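Local coordinates for protein putative hydrolase (Burkholderia cenocepacia, PDB 4X00) that is a putative hydrolase of the alpha/beta-hydrolase fold, probably an aryl esterase that cleaves ester bonds, at residues His165-Gly168 and Glu169-Phe172; Leu175-His178 and Arg179-Asp182. All blocks are in the same frame, centred on the assembly; numbering follows the deposited sequence.

Contact 1 of 2, residues His165-Gly168 and Glu169-Phe172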
loop_
_atom_site.group_PDB
_atom_site.type_symbol
_atom_site.label_atom_id
_atom_site.label_comp_id
_atom_site.label_asym_id
_atom_site.label_seq_id
_atom_site.Cartn_x
_atom_site.Cartn_y
_atom_site.Cartn_z
ATOM N N HIS A 165 15.862 -1.580 17.491
ATOM C CA HIS A 165 14.902 -1.008 16.549
ATOM C C HIS A 165 15.352 -1.212 15.102
ATOM O O HIS A 165 14.566 -1.622 14.233
ATOM C CB HIS A 165 14.744 0.478 16.854
ATOM C CG HIS A 165 13.536 1.100 16.222
ATOM N ND1 HIS A 165 12.462 1.552 16.967
ATOM C CD2 HIS A 165 13.251 1.393 14.928
ATOM C CE1 HIS A 165 11.558 2.080 16.151
ATOM N NE2 HIS A 165 12.017 1.997 14.910
ATOM N N LEU A 166 16.607 -0.886 14.824
ATOM C CA LEU A 166 17.118 -1.055 13.462
ATOM C C LEU A 166 17.182 -2.543 13.070
ATOM O O LEU A 166 16.794 -2.911 11.947
ATOM C CB LEU A 166 18.484 -0.389 13.316
ATOM C CG LEU A 166 18.450 1.127 13.568
ATOM C CD1 LEU A 166 19.877 1.674 13.384
ATOM C CD2 LEU A 166 17.484 1.866 12.609
ATOM N N ASP A 167 17.626 -3.413 13.970
ATOM C CA ASP A 167 17.645 -4.843 13.686
ATOM C C ASP A 167 16.219 -5.333 13.399
ATOM O O ASP A 167 16.006 -6.172 12.509
ATOM C CB ASP A 167 18.235 -5.625 14.865
ATOM C CG ASP A 167 19.744 -5.497 14.980
ATOM O OD1 ASP A 167 20.426 -5.010 14.049
ATOM O OD2 ASP A 167 20.265 -5.930 16.039
ATOM N N GLY A 168 15.241 -4.847 14.162
ATOM C CA GLY A 168 13.849 -5.230 13.944
ATOM C C GLY A 168 13.345 -4.799 12.564
ATOM O O GLY A 168 12.662 -5.555 11.867
ATOM N N GLU A 169 13.660 -3.565 12.157
ATOM C CA GLU A 169 13.264 -3.113 10.833
ATOM C C GLU A 169 13.910 -3.968 9.755
ATOM O O GLU A 169 13.252 -4.256 8.743
ATOM C CB GLU A 169 13.614 -1.637 10.605
ATOM C CG GLU A 169 12.841 -0.684 11.483
ATOM C CD GLU A 169 13.007 0.755 11.100
ATOM O OE1 GLU A 169 13.780 1.090 10.181
ATOM O OE2 GLU A 169 12.405 1.603 11.820
ATOM N N ARG A 170 15.178 -4.344 9.935
ATOM C CA ARG A 170 15.853 -5.146 8.925
ATOM C C ARG A 170 15.193 -6.517 8.823
ATOM O O ARG A 170 14.975 -7.036 7.701
ATOM C CB ARG A 170 17.351 -5.274 9.272
ATOM C CG ARG A 170 18.158 -5.924 8.165
ATOM C CD ARG A 170 19.690 -5.830 8.433
ATOM N NE ARG A 170 20.058 -6.635 9.596
ATOM C CZ ARG A 170 20.374 -6.173 10.814
ATOM N NH1 ARG A 170 20.636 -7.036 11.781
ATOM N NH2 ARG A 170 20.401 -4.860 11.097
ATOM N N ALA A 171 14.826 -7.106 9.958
ATOM C CA ALA A 171 14.136 -8.397 9.947
ATOM C C ALA A 171 12.745 -8.279 9.295
ATOM O O ALA A 171 12.313 -9.161 8.533
ATOM C CB ALA A 171 14.023 -8.946 11.382
ATOM N N PHE A 172 12.035 -7.194 9.585
ATOM C CA PHE A 172 10.736 -6.976 8.958
ATOM C C PHE A 172 10.889 -6.879 7.438
ATOM O O PHE A 172 10.078 -7.428 6.683
ATOM C CB PHE A 172 10.111 -5.697 9.519
ATOM C CG PHE A 172 8.781 -5.387 8.923
ATOM C CD1 PHE A 172 7.648 -5.941 9.480
ATOM C CD2 PHE A 172 8.656 -4.526 7.839
ATOM C CE1 PHE A 172 6.383 -5.667 8.938
ATOM C CE2 PHE A 172 7.379 -4.229 7.306
ATOM C CZ PHE A 172 6.254 -4.815 7.865
#
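D167 and R170, three residues apart on helix 162-174, run side by side and point the same way, joined by a salt bridge in which one carboxylate oxygen does all the work. R170 comes end-on: NH1 and NH2 each donate to OD1 of D167 at 3.0 Å, with OD1 close to the guanidinium plane. The two planes stand 80° apart, and both nitrogens reach OD1 from the same face of the carboxylate, NH1 from well above it and NH2 on the anti side. A bend at chi3 (67°) folds the arginine chain back toward the preceding turn, which brings the guanidinium alongside the D167 carboxylate, its edge to OD1. The other oxygen, OD2, takes a weak hydrogen bond from Q163, one turn earlier. This pair lies on the outer side of the helix, which belongs to the helical cap inserted after strand 132-136 of the alpha/beta-hydrolase core. Regular i to i+4 hydrogen bonds link the turns, among them E169 N to H165 O at 3.0 Å and F172 N to G168 O at 2.9 Å. On the buried side, H165 and E169 meet one turn apart. OE2 of E169 lies in the plane of the imidazole, at its edge, 3.1 Å from NE2 of H165, while ring and carboxylate planes are 63° apart. The ring is fixed by further partners: OE1 of Q201 is hydrogen-bonded to NE2, the carbonyl O of A159 to ND1, and W198 stacks on it. F172, its CG anti to the backbone N, turns away from the preceding turn to pack against L44, V153 and M157.

Contact 2 of 2, residues Leu175-His178 and Arg179-Asp182. With EDO (1,2-ethanediol), chain K.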
loop_
_atom_site.group_PDB
_atom_site.type_symbol
_atom_site.label_atom_id
_atom_site.label_comp_id
_atom_site.label_asym_id
_atom_site.label_seq_id
_atom_site.Cartn_x
_atom_site.Cartn_y
_atom_site.Cartn_z
ATOM N N LEU A 175 11.220 -10.125 5.863
ATOM C CA LEU A 175 9.936 -10.825 5.841
ATOM C C LEU A 175 9.033 -10.323 4.719
ATOM O O LEU A 175 7.994 -10.926 4.461
ATOM C CB LEU A 175 9.229 -10.666 7.190
ATOM C CG LEU A 175 9.896 -11.514 8.286
ATOM C CD1 LEU A 175 9.325 -11.054 9.642
ATOM C CD2 LEU A 175 9.688 -13.019 8.081
ATOM N N CYS A 176 9.394 -9.228 4.058
ATOM C CA CYS A 176 8.550 -8.707 2.991
ATOM C C CYS A 176 8.709 -9.505 1.688
ATOM O O CYS A 176 7.991 -9.230 0.726
ATOM C CB CYS A 176 8.868 -7.228 2.733
ATOM S SG CYS A 176 8.215 -6.089 3.986
ATOM N N PHE A 177 9.650 -10.457 1.646
ATOM C CA PHE A 177 9.948 -11.157 0.394
ATOM C C PHE A 177 10.032 -12.644 0.596
ATOM O O PHE A 177 10.525 -13.103 1.639
ATOM C CB PHE A 177 11.288 -10.710 -0.193
ATOM C CG PHE A 177 11.372 -9.228 -0.424
ATOM C CD1 PHE A 177 10.888 -8.669 -1.596
ATOM C CD2 PHE A 177 11.918 -8.373 0.542
ATOM C CE1 PHE A 177 10.937 -7.308 -1.801
ATOM C CE2 PHE A 177 11.976 -7.024 0.324
ATOM C CZ PHE A 177 11.493 -6.480 -0.831
ATOM N N HIS A 178 9.586 -13.405 -0.403
ATOM C CA HIS A 178 10.029 -14.799 -0.532
ATOM C C HIS A 178 11.247 -14.851 -1.442
ATOM O O HIS A 178 12.272 -15.411 -1.057
ATOM C CB HIS A 178 8.909 -15.684 -1.080
ATOM C CG HIS A 178 9.308 -17.115 -1.214
ATOM N ND1 HIS A 178 9.638 -17.897 -0.132
ATOM C CD2 HIS A 178 9.423 -17.905 -2.306
ATOM C CE1 HIS A 178 9.940 -19.115 -0.550
ATOM N NE2 HIS A 178 9.818 -19.145 -1.865
ATOM N N ARG A 179 11.118 -14.292 -2.652
ATOM C CA ARG A 179 12.237 -14.121 -3.588
ATOM C C ARG A 179 12.998 -12.871 -3.115
ATOM O O ARG A 179 12.543 -11.763 -3.350
ATOM C CB ARG A 179 11.741 -13.944 -5.046
ATOM C CG ARG A 179 10.897 -15.071 -5.677
ATOM C CD ARG A 179 10.629 -14.750 -7.167
ATOM N NE ARG A 179 9.978 -15.827 -7.902
ATOM C CZ ARG A 179 9.728 -15.791 -9.215
ATOM N NH1 ARG A 179 10.059 -14.723 -9.943
ATOM N NH2 ARG A 179 9.145 -16.819 -9.795
ATOM N N GLN A 180 14.107 -13.029 -2.392
ATOM C CA GLN A 180 14.809 -11.845 -1.897
ATOM C C GLN A 180 15.348 -11.008 -3.039
ATOM O O GLN A 180 15.807 -11.548 -4.044
ATOM C CB GLN A 180 15.963 -12.223 -0.967
ATOM C CG GLN A 180 15.506 -12.861 0.349
ATOM C CD GLN A 180 14.641 -11.931 1.223
ATOM O OE1 GLN A 180 14.888 -10.729 1.323
ATOM N NE2 GLN A 180 13.677 -12.512 1.912
ATOM N N PRO A 181 15.295 -9.681 -2.880
ATOM C CA PRO A 181 15.857 -8.787 -3.901
ATOM C C PRO A 181 17.375 -8.862 -3.921
ATOM O O PRO A 181 17.985 -9.420 -3.006
ATOM C CB PRO A 181 15.380 -7.398 -3.474
ATOM C CG PRO A 181 15.122 -7.517 -2.031
ATOM C CD PRO A 181 14.751 -8.941 -1.723
ATOM N N ASP A 182 17.999 -8.319 -4.951
ATOM C CA ASP A 182 19.459 -8.297 -4.927
ATOM C C ASP A 182 19.917 -7.407 -3.761
ATOM O O ASP A 182 19.136 -6.605 -3.211
ATOM C CB ASP A 182 20.033 -7.791 -6.240
ATOM C CG ASP A 182 19.568 -6.394 -6.563
ATOM O OD1 ASP A 182 20.167 -5.434 -6.059
ATOM O OD2 ASP A 182 18.580 -6.237 -7.304
HETATM C C1 EDO K . 12.724 -7.860 -6.263
HETATM O O1 EDO K . 13.605 -6.780 -6.035
HETATM C C2 EDO K . 12.583 -8.882 -5.148
HETATM O O2 EDO K . 12.741 -10.197 -5.691
#
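The carbonyl O of R179 lies 3.6 Å from CB of F177 and accepts a hydrogen bond of 2.8 Å from O2 of a 1,2-ethanediol, probably a crystallisation additive. The backbone N of R179 and that of H178 both donate to OE1 of E264, so one carboxylate oxygen grips two successive amides. Q180 bends at chi2 (-62°), which folds its amide back beside F177; NE2 comes within 3.7 Å of CB of F177, with amide and ring planes 75° apart. The same NE2 donates to the carbonyl of R174, at the end of helix 162-174, and so ties this connection between two cap helices of the alpha/beta-hydrolase fold back to the helix it leaves. P181 then sets its CD over the centre of the F177 ring, a CH-pi contact of 3.7 Å to the centroid, 13° off the normal. CB of P181 meets O1 of the diol at 3.2 Å, while F186 packs on the proline from helix 183-194. At D182 the next helix starts: this aspartate is its N-cap, OD1 accepting from the backbone N of T185.

Overall arrangement
Contacts 1 and 2 follow in series along one run of the cap: helix 162-174 carries contact 1, and contact 2 forms the loop from its end to helix 183-194. Their centres lie about 14 Å apart, on the same side of the chain's centre, at about 20 and 17 Å from it. Both send an aromatic ring inward: F172 and F177 come near, without touching, the probable catalytic triad S112, D230 and H259. L232 is a shared neighbour, touching F172 of contact 1 and C176 of contact 2. A glycerol, probably from the crystallisation liquor, lies about 4 Å from the F172 side chain and may mark a pocket there.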